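Local coordinates for protein malic enzyme (Entamoeba histolytica, PDB 3NV9) that probably catalyses the oxidative decarboxylation of malate to pyruvate with NAD or NADP as acceptor, and works as an entangled dimer, at residues A[194-199]-A[234-239]; A[218-223]-A[294-299]; A[256-261]-A[282-287]. All coordinates share one frame; numbering follows the deposited sequence.

Contact 1 of 3, residues A[194-199]-A[234-239]; sequences DQQGTA and CLRLIV
Ala199 is the wedge between the two helices: its methyl lies 3.5 Å from Leu237 CD1 and equally close to the backbone N of Cys234. Here the helices pack tightly, the CA atoms of Ala199 and Cys234 being 4.1 Å apart, a spacing that the small side chains of alanine and cysteine allow. Cys234 SG stands beside its own backbone N (chi1 -72°) and from there reaches Ala199 CA at 3.6 Å, while the CG2 methyl of Thr198 touches the same sulfur more loosely. No direct hydrogen bond crosses between the segments.

The other side of the contact is looser and wet. Two waters bridge Gln195 and Arg236, both donating to Gln195 OE1 and accepting in the guanidinium plane: one is 2.9 Å from Arg236 NH2, the other 3.2 Å from Arg236 NH1. Gln196 CG comes up to the edge of this guanidinium group only loosely, at 4.2 Å from Arg236 NH2. Asp380 joins Gln196 to Arg236, its OD2 forming a salt bridge with Arg236 NE and its OD1 accepting from Gln196 NE2, which also bonds to Ile378 O.

The segments cross at -51° within the NAD-binding domain, joining the start of helix 193-213 to helix 229-240. Helix 380-396 packs against Gln196 and Leu237, and helix 174-185 against Gln195.

Contact 2 of 3, residues A[218-223]-A[294-299]; sequences HECRMV and GADVLI
The guanidinium of Arg221 meets the 294-299 segment with its edge, where Gly294 C lies in plane and NH1 rests 3.7 Å from the methyl of Ala295; a bend at chi3 (60°) brings that edge to the backbone of Gly294 and Ala295. NH1 and Ala295 N are both donors and form no bond, whereas NH2 bonds to Ala291 O. The other flat group, the His218 ring, has Glu219 OE2 in plane at its edge, in a weak bond from ND1.

Next to Arg221, OD1 of Asp296, just before the strand, takes the hydrogen bond from Arg221 N (2.8 Å, anti lone pair). Arg221 O in turn is gripped by two donors, Asp296 N at 2.9 Å and Val297 N at 3.2 Å, both in the carbonyl plane. Regular parallel pairing then takes over, with Val223 N bonded to Val297 O and Ile299 N to Val223 O, each at 2.9 Å. Met222 and Val297 project side by side on one face of the sheet, Met222 CG 3.6 Å from Val297 CB. On the other face Val223 CG2 touches Ala295 CB at 3.9 Å. These are neighbouring central strands of the Rossmann-type sheet, with strand 248-252 on the far side of 222-225.

The chemistry changes along the pair: apolar packing flanks the strands, while the N-terminal approach to them is tied by the Asp296 carboxylate, whose OD2 forms a salt bridge with Lys215; the lysine's positive charge would be expected to favour the ionised carboxylate.

Contact 3 of 3, residues A[256-261]-A[282-287]; sequences SLHNGR and PSKFGS
Ser256 opens the contact by donating its hydroxyl to Phe285 O, 2.7 Å from OG, in the carbonyl plane and on a lone pair. With chi1 at 80°, OG sits between the backbone N and the carbonyl carbon and faces the opposing loop. A water accepting from Ser256 N donates to the same Phe285 O, which thus accepts two hydrogen bonds. Leu257 turns the other way, onto helix 271-279.

His258 points back across the contact, and Lys284 crosses it at about a right angle. The lysine CG lies over one ring face in a CH-pi contact, 3.7 Å from the centroid and 23° off the ring normal, while its CD packs against His258 CB at 3.6 Å. Arg261 CG lies over the opposite face, so each face carries one aliphatic carbon, both offset toward the rim. Asn259 receives the end of the lysine: NZ is 3.0 Å from OD1, tilted 29° from the carbonyl plane. Gly260 N donates to His258 ND1 at 2.9 Å, in the ring plane, which helps fix the ring's rotation. Residues 258-261 form a type I turn. At its end Arg261 NH1 reaches back to Ser256 O, approaching from above the carbonyl plane, and NH2 makes salt bridges to Asp252 and Asp263.

The two loops meet at the surface, beside the outermost strand 255-256 of the mixed sheet. The first links that strand to helix 262-266 and the second joins helix 271-279 to helix 288-292, with Asn281 bonded to both Leu257 O and Phe285 N.

How the contacts relate
All three contacts belong to the NAD-binding domain and run from its interior to its surface. Contact 1 and contact 2 are buried, one between helices and the other between parallel strands; contact 3 is a surface meeting of loops. Contacts 1 and 2 share neighbouring elements, since strand 222-225 lies in sequence between helices 193-213 and 229-240, and Ile238 packs on both Met222 and Ile299. Contact 3 meets contact 2 where Phe285 touches the Arg221 guanidinium. Apolar packing and a water-bridged margin mark contact 1, backbone bonds with one carboxylate contact 2, and side-chain bonds, a water and a CH-pi contact the loops of contact 3.

Contact 1 of 3, residues A[194-199]-A[234-239]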
loop_
_atom_site.group_PDB
_atom_site.type_symbol
_atom_site.label_atom_id
_atom_site.label_comp_id
_atom_site.label_asym_id
_atom_site.label_seq_id
_atom_site.Cartn_x
_atom_site.Cartn_y
_atom_site.Cartn_z
ATOM N N ASP A 194 2.674 18.915 -5.058
ATOM C CA ASP A 194 2.296 20.350 -4.988
ATOM C C ASP A 194 3.375 21.335 -5.454
ATOM O O ASP A 194 3.053 22.475 -5.752
ATOM C CB ASP A 194 1.910 20.722 -3.574
ATOM C CG ASP A 194 0.817 19.893 -3.082
ATOM O OD1 ASP A 194 -0.355 20.226 -3.375
ATOM O OD2 ASP A 194 1.133 18.894 -2.413
ATOM N N GLN A 195 4.630 20.898 -5.498
ATOM C CA GLN A 195 5.703 21.754 -6.002
ATOM C C GLN A 195 5.820 21.564 -7.520
ATOM O O GLN A 195 5.101 22.222 -8.232
ATOM C CB GLN A 195 7.021 21.527 -5.255
ATOM C CG GLN A 195 7.095 22.252 -3.881
ATOM C CD GLN A 195 8.328 21.854 -3.106
ATOM O OE1 GLN A 195 9.455 22.112 -3.511
ATOM N NE2 GLN A 195 8.125 21.140 -2.030
ATOM N N GLN A 196 6.657 20.653 -8.016
ATOM C CA GLN A 196 6.832 20.555 -9.483
ATOM C C GLN A 196 5.549 20.045 -10.267
ATOM O O GLN A 196 5.275 20.449 -11.391
ATOM C CB GLN A 196 8.029 19.657 -9.808
ATOM C CG GLN A 196 9.373 20.085 -9.238
ATOM C CD GLN A 196 10.361 18.925 -9.246
ATOM O OE1 GLN A 196 10.050 17.846 -8.726
ATOM N NE2 GLN A 196 11.550 19.132 -9.866
ATOM N N GLY A 197 4.766 19.178 -9.628
ATOM C CA GLY A 197 3.542 18.671 -10.222
ATOM C C GLY A 197 2.596 19.769 -10.627
ATOM O O GLY A 197 2.248 19.882 -11.810
ATOM N N THR A 198 2.191 20.584 -9.655
ATOM C CA THR A 198 1.340 21.757 -9.906
ATOM C C THR A 198 1.959 22.748 -10.882
ATOM O O THR A 198 1.293 23.297 -11.703
ATOM C CB THR A 198 0.996 22.485 -8.572
ATOM O OG1 THR A 198 0.255 21.595 -7.727
ATOM C CG2 THR A 198 0.183 23.796 -8.819
ATOM N N ALA A 199 3.235 23.045 -10.733
ATOM C CA ALA A 199 3.911 23.981 -11.603
ATOM C C ALA A 199 4.000 23.366 -12.992
ATOM O O ALA A 199 3.802 24.058 -13.963
ATOM C CB ALA A 199 5.269 24.298 -11.070
ATOM N N CYS A 234 5.612 27.354 -9.388
ATOM C CA CYS A 234 4.978 27.823 -10.634
ATOM C C CYS A 234 5.787 28.953 -11.228
ATOM O O CYS A 234 6.072 28.941 -12.413
ATOM C CB CYS A 234 3.538 28.261 -10.444
ATOM S SG CYS A 234 2.419 26.868 -10.174
ATOM N N LEU A 235 6.173 29.906 -10.384
ATOM C CA LEU A 235 6.994 31.036 -10.776
ATOM C C LEU A 235 8.333 30.555 -11.285
ATOM O O LEU A 235 8.758 30.956 -12.359
ATOM C CB LEU A 235 7.189 31.989 -9.590
ATOM C CG LEU A 235 7.770 33.369 -9.886
ATOM C CD1 LEU A 235 7.260 34.299 -8.794
ATOM C CD2 LEU A 235 9.324 33.262 -9.892
ATOM N N ARG A 236 8.985 29.678 -10.538
ATOM C CA ARG A 236 10.274 29.185 -10.941
ATOM C C ARG A 236 10.268 28.432 -12.285
ATOM O O ARG A 236 11.204 28.607 -13.117
ATOM C CB ARG A 236 10.854 28.290 -9.877
ATOM C CG ARG A 236 12.221 27.732 -10.317
ATOM C CD ARG A 236 12.866 26.882 -9.263
ATOM N NE ARG A 236 12.346 25.518 -9.199
ATOM C CZ ARG A 236 11.715 24.973 -8.159
ATOM N NH1 ARG A 236 11.430 25.695 -7.076
ATOM N NH2 ARG A 236 11.342 23.695 -8.202
ATOM N N LEU A 237 9.269 27.576 -12.518
ATOM C CA LEU A 237 9.274 26.871 -13.804
ATOM C C LEU A 237 8.994 27.836 -14.914
ATOM O O LEU A 237 9.564 27.683 -15.985
ATOM C CB LEU A 237 8.292 25.680 -13.890
ATOM C CG LEU A 237 8.660 24.509 -12.982
ATOM C CD1 LEU A 237 7.796 23.257 -13.292
ATOM C CD2 LEU A 237 10.141 24.219 -12.997
ATOM N N ILE A 238 8.096 28.797 -14.667
ATOM C CA ILE A 238 7.631 29.763 -15.675
ATOM C C ILE A 238 8.750 30.710 -16.159
ATOM O O ILE A 238 8.785 31.055 -17.364
ATOM C CB ILE A 238 6.390 30.509 -15.198
ATOM C CG1 ILE A 238 5.155 29.596 -15.349
ATOM C CG2 ILE A 238 6.126 31.827 -15.974
ATOM C CD1 ILE A 238 3.926 29.983 -14.426
ATOM N N VAL A 239 9.634 31.090 -15.211
ATOM C CA VAL A 239 10.913 31.785 -15.472
ATOM C C VAL A 239 11.829 30.864 -16.270
ATOM O O VAL A 239 12.173 31.210 -17.366
ATOM C CB VAL A 239 11.554 32.451 -14.176
ATOM C CG1 VAL A 239 13.041 32.801 -14.338
ATOM C CG2 VAL A 239 10.785 33.704 -13.807
HETATM O O HOH W 1 10.636 21.528 -6.353
HETATM O O HOH W 2 9.538 24.500 -4.824
#

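Contact 2 of 3, residues A[218-223]-A[294-299]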
loop_
_atom_site.group_PDB
_atom_site.type_symbol
_atom_site.label_atom_id
_atom_site.label_comp_id
_atom_site.label_asym_id
_atom_site.label_seq_id
_atom_site.Cartn_x
_atom_site.Cartn_y
_atom_site.Cartn_z
ATOM N N HIS A 218 7.982 36.081 -22.596
ATOM C CA HIS A 218 8.977 37.008 -22.037
ATOM C C HIS A 218 8.478 38.457 -22.025
ATOM O O HIS A 218 9.099 39.336 -21.400
ATOM C CB HIS A 218 10.295 36.905 -22.837
ATOM C CG HIS A 218 11.460 37.584 -22.195
ATOM N ND1 HIS A 218 11.710 38.935 -22.348
ATOM C CD2 HIS A 218 12.467 37.097 -21.424
ATOM C CE1 HIS A 218 12.810 39.254 -21.681
ATOM N NE2 HIS A 218 13.287 38.156 -21.111
ATOM N N GLU A 219 7.385 38.708 -22.736
ATOM C CA GLU A 219 6.853 40.058 -22.858
ATOM C C GLU A 219 5.581 40.279 -22.012
ATOM O O GLU A 219 4.985 41.375 -22.068
ATOM C CB GLU A 219 6.657 40.454 -24.340
ATOM C CG GLU A 219 8.025 40.484 -25.199
ATOM C CD GLU A 219 9.121 41.503 -24.664
ATOM O OE1 GLU A 219 8.782 42.714 -24.480
ATOM O OE2 GLU A 219 10.317 41.097 -24.439
ATOM N N CYS A 220 5.199 39.263 -21.215
ATOM C CA CYS A 220 4.047 39.342 -20.279
ATOM C C CYS A 220 4.300 39.779 -18.832
ATOM O O CYS A 220 5.157 39.246 -18.146
ATOM C CB CYS A 220 3.297 38.032 -20.236
ATOM S SG CYS A 220 2.562 37.611 -21.798
ATOM N N ARG A 221 3.504 40.720 -18.353
ATOM C CA ARG A 221 3.549 41.018 -16.954
ATOM C C ARG A 221 2.701 39.980 -16.197
ATOM O O ARG A 221 1.499 39.801 -16.445
ATOM C CB ARG A 221 3.064 42.463 -16.700
ATOM C CG ARG A 221 4.018 43.602 -17.206
ATOM C CD ARG A 221 3.535 44.992 -16.626
ATOM N NE ARG A 221 3.568 44.899 -15.168
ATOM C CZ ARG A 221 2.501 44.888 -14.366
ATOM N NH1 ARG A 221 1.262 45.028 -14.833
ATOM N NH2 ARG A 221 2.682 44.708 -13.072
ATOM N N MET A 222 3.329 39.318 -15.247
ATOM C CA MET A 222 2.645 38.279 -14.488
ATOM C C MET A 222 2.604 38.591 -12.988
ATOM O O MET A 222 3.665 38.845 -12.392
ATOM C CB MET A 222 3.336 36.953 -14.750
ATOM C CG MET A 222 3.311 36.581 -16.235
ATOM S SD MET A 222 4.043 34.969 -16.379
ATOM C CE MET A 222 4.344 34.882 -18.179
ATOM N N VAL A 223 1.392 38.590 -12.403
ATOM C CA VAL A 223 1.210 38.743 -10.945
ATOM C C VAL A 223 0.811 37.407 -10.246
ATOM O O VAL A 223 -0.224 36.829 -10.580
ATOM C CB VAL A 223 0.135 39.787 -10.607
ATOM C CG1 VAL A 223 -0.021 39.957 -9.047
ATOM C CG2 VAL A 223 0.444 41.120 -11.283
ATOM N N GLY A 294 -2.902 46.788 -15.976
ATOM C CA GLY A 294 -2.108 46.391 -17.132
ATOM C C GLY A 294 -1.498 44.991 -17.162
ATOM O O GLY A 294 -0.792 44.650 -18.113
ATOM N N ALA A 295 -1.733 44.175 -16.134
ATOM C CA ALA A 295 -1.130 42.842 -16.113
ATOM C C ALA A 295 -1.736 41.930 -17.173
ATOM O O ALA A 295 -2.900 42.119 -17.629
ATOM C CB ALA A 295 -1.160 42.176 -14.700
ATOM N N ASP A 296 -0.939 40.936 -17.557
ATOM C CA ASP A 296 -1.350 39.962 -18.557
ATOM C C ASP A 296 -1.894 38.674 -17.946
ATOM O O ASP A 296 -2.868 38.097 -18.430
ATOM C CB ASP A 296 -0.157 39.686 -19.514
ATOM C CG ASP A 296 0.310 40.982 -20.239
ATOM O OD1 ASP A 296 1.331 41.597 -19.861
ATOM O OD2 ASP A 296 -0.383 41.398 -21.161
ATOM N N VAL A 297 -1.219 38.236 -16.902
ATOM C CA VAL A 297 -1.396 36.954 -16.276
ATOM C C VAL A 297 -1.509 37.209 -14.758
ATOM O O VAL A 297 -0.768 38.025 -14.184
ATOM C CB VAL A 297 -0.186 36.005 -16.617
ATOM C CG1 VAL A 297 -0.246 34.662 -15.878
ATOM C CG2 VAL A 297 -0.076 35.782 -18.142
ATOM N N LEU A 298 -2.462 36.517 -14.135
ATOM C CA LEU A 298 -2.710 36.577 -12.707
ATOM C C LEU A 298 -2.891 35.138 -12.326
ATOM O O LEU A 298 -3.768 34.432 -12.908
ATOM C CB LEU A 298 -4.005 37.353 -12.417
ATOM C CG LEU A 298 -4.566 37.417 -10.978
ATOM C CD1 LEU A 298 -3.440 37.623 -10.008
ATOM C CD2 LEU A 298 -5.642 38.548 -10.813
ATOM N N ILE A 299 -2.068 34.700 -11.377
ATOM C CA ILE A 299 -2.049 33.300 -10.974
ATOM C C ILE A 299 -2.135 33.206 -9.441
ATOM O O ILE A 299 -1.235 33.737 -8.736
ATOM C CB ILE A 299 -0.762 32.570 -11.497
ATOM C CG1 ILE A 299 -0.709 32.524 -13.027
ATOM C CG2 ILE A 299 -0.677 31.187 -10.966
ATOM C CD1 ILE A 299 0.516 31.702 -13.575
#

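Contact 3 of 3, residues A[256-261]-A[282-287]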
loop_
_atom_site.group_PDB
_atom_site.type_symbol
_atom_site.label_atom_id
_atom_site.label_comp_id
_atom_site.label_asym_id
_atom_site.label_seq_id
_atom_site.Cartn_x
_atom_site.Cartn_y
_atom_site.Cartn_z
ATOM N N SER A 256 4.115 42.578 -1.385
ATOM C CA SER A 256 4.920 42.052 -2.492
ATOM C C SER A 256 6.289 41.586 -2.070
ATOM O O SER A 256 6.785 41.974 -1.020
ATOM C CB SER A 256 4.996 42.995 -3.695
ATOM O OG SER A 256 5.934 44.043 -3.539
ATOM N N LEU A 257 6.840 40.680 -2.862
ATOM C CA LEU A 257 8.170 40.190 -2.655
ATOM C C LEU A 257 9.097 41.056 -3.523
ATOM O O LEU A 257 8.767 41.440 -4.671
ATOM C CB LEU A 257 8.275 38.709 -3.012
ATOM C CG LEU A 257 7.925 37.668 -1.936
ATOM C CD1 LEU A 257 6.459 37.777 -1.535
ATOM C CD2 LEU A 257 8.275 36.227 -2.362
ATOM N N HIS A 258 10.238 41.398 -2.920
ATOM C CA HIS A 258 11.215 42.360 -3.468
ATOM C C HIS A 258 12.448 42.272 -2.579
ATOM O O HIS A 258 12.408 41.615 -1.535
ATOM C CB HIS A 258 10.636 43.785 -3.543
ATOM C CG HIS A 258 10.168 44.349 -2.227
ATOM N ND1 HIS A 258 10.999 44.509 -1.134
ATOM C CD2 HIS A 258 8.956 44.822 -1.841
ATOM C CE1 HIS A 258 10.314 45.037 -0.132
ATOM N NE2 HIS A 258 9.072 45.241 -0.533
ATOM N N ASN A 259 13.548 42.907 -2.990
ATOM C CA ASN A 259 14.829 42.771 -2.260
ATOM C C ASN A 259 14.903 43.499 -0.910
ATOM O O ASN A 259 15.897 43.357 -0.217
ATOM C CB ASN A 259 16.062 43.088 -3.144
ATOM C CG ASN A 259 16.120 44.544 -3.599
ATOM O OD1 ASN A 259 15.555 45.442 -2.973
ATOM N ND2 ASN A 259 16.822 44.777 -4.709
ATOM N N GLY A 260 13.846 44.241 -0.549
ATOM C CA GLY A 260 13.742 44.879 0.779
ATOM C C GLY A 260 12.932 44.136 1.864
ATOM O O GLY A 260 12.443 44.754 2.848
ATOM N N ARG A 261 12.782 42.820 1.683
ATOM C CA ARG A 261 12.109 41.959 2.659
ATOM C C ARG A 261 13.126 41.305 3.609
ATOM O O ARG A 261 13.571 40.167 3.377
ATOM C CB ARG A 261 11.222 40.902 1.960
ATOM C CG ARG A 261 10.065 41.438 1.058
ATOM C CD ARG A 261 8.876 42.033 1.840
ATOM N NE ARG A 261 8.283 41.065 2.763
ATOM C CZ ARG A 261 7.131 40.427 2.563
ATOM N NH1 ARG A 261 6.426 40.631 1.460
ATOM N NH2 ARG A 261 6.681 39.570 3.468
ATOM N N PRO A 282 11.190 44.459 -9.764
ATOM C CA PRO A 282 12.196 45.507 -9.545
ATOM C C PRO A 282 11.526 46.739 -8.973
ATOM O O PRO A 282 12.022 47.303 -8.019
ATOM C CB PRO A 282 12.706 45.810 -10.962
ATOM C CG PRO A 282 12.400 44.548 -11.734
ATOM C CD PRO A 282 11.039 44.181 -11.201
ATOM N N SER A 283 10.382 47.088 -9.558
ATOM C CA SER A 283 9.438 48.136 -9.132
ATOM C C SER A 283 8.919 48.210 -7.644
ATOM O O SER A 283 8.356 49.227 -7.235
ATOM C CB SER A 283 8.245 48.049 -10.083
ATOM O OG SER A 283 7.382 49.136 -9.916
ATOM N N LYS A 284 9.103 47.161 -6.838
ATOM C CA LYS A 284 8.584 47.152 -5.454
ATOM C C LYS A 284 7.096 47.449 -5.315
ATOM O O LYS A 284 6.719 48.217 -4.440
ATOM C CB LYS A 284 9.330 48.162 -4.586
ATOM C CG LYS A 284 10.303 47.550 -3.590
ATOM C CD LYS A 284 11.631 47.203 -4.203
ATOM C CE LYS A 284 12.751 47.438 -3.183
ATOM N NZ LYS A 284 14.003 47.804 -3.866
ATOM N N PHE A 285 6.246 46.851 -6.144
ATOM C CA PHE A 285 4.809 47.152 -6.100
ATOM C C PHE A 285 4.227 47.152 -4.689
ATOM O O PHE A 285 4.503 46.255 -3.900
ATOM C CB PHE A 285 4.028 46.160 -6.948
ATOM C CG PHE A 285 4.076 46.443 -8.423
ATOM C CD1 PHE A 285 4.746 45.575 -9.284
ATOM C CD2 PHE A 285 3.427 47.565 -8.953
ATOM C CE1 PHE A 285 4.766 45.808 -10.675
ATOM C CE2 PHE A 285 3.436 47.812 -10.322
ATOM C CZ PHE A 285 4.112 46.926 -11.190
ATOM N N GLY A 286 3.395 48.141 -4.393
ATOM C CA GLY A 286 2.995 48.400 -3.033
ATOM C C GLY A 286 1.631 47.872 -2.691
ATOM O O GLY A 286 1.223 47.946 -1.542
ATOM N N SER A 287 0.918 47.369 -3.698
ATOM C CA SER A 287 -0.354 46.684 -3.478
ATOM C C SER A 287 -0.747 45.810 -4.682
ATOM O O SER A 287 -0.509 46.184 -5.855
ATOM C CB SER A 287 -1.466 47.692 -3.185
ATOM O OG SER A 287 -1.888 48.339 -4.370
HETATM O O HOH W 3 3.162 45.270 -1.247
#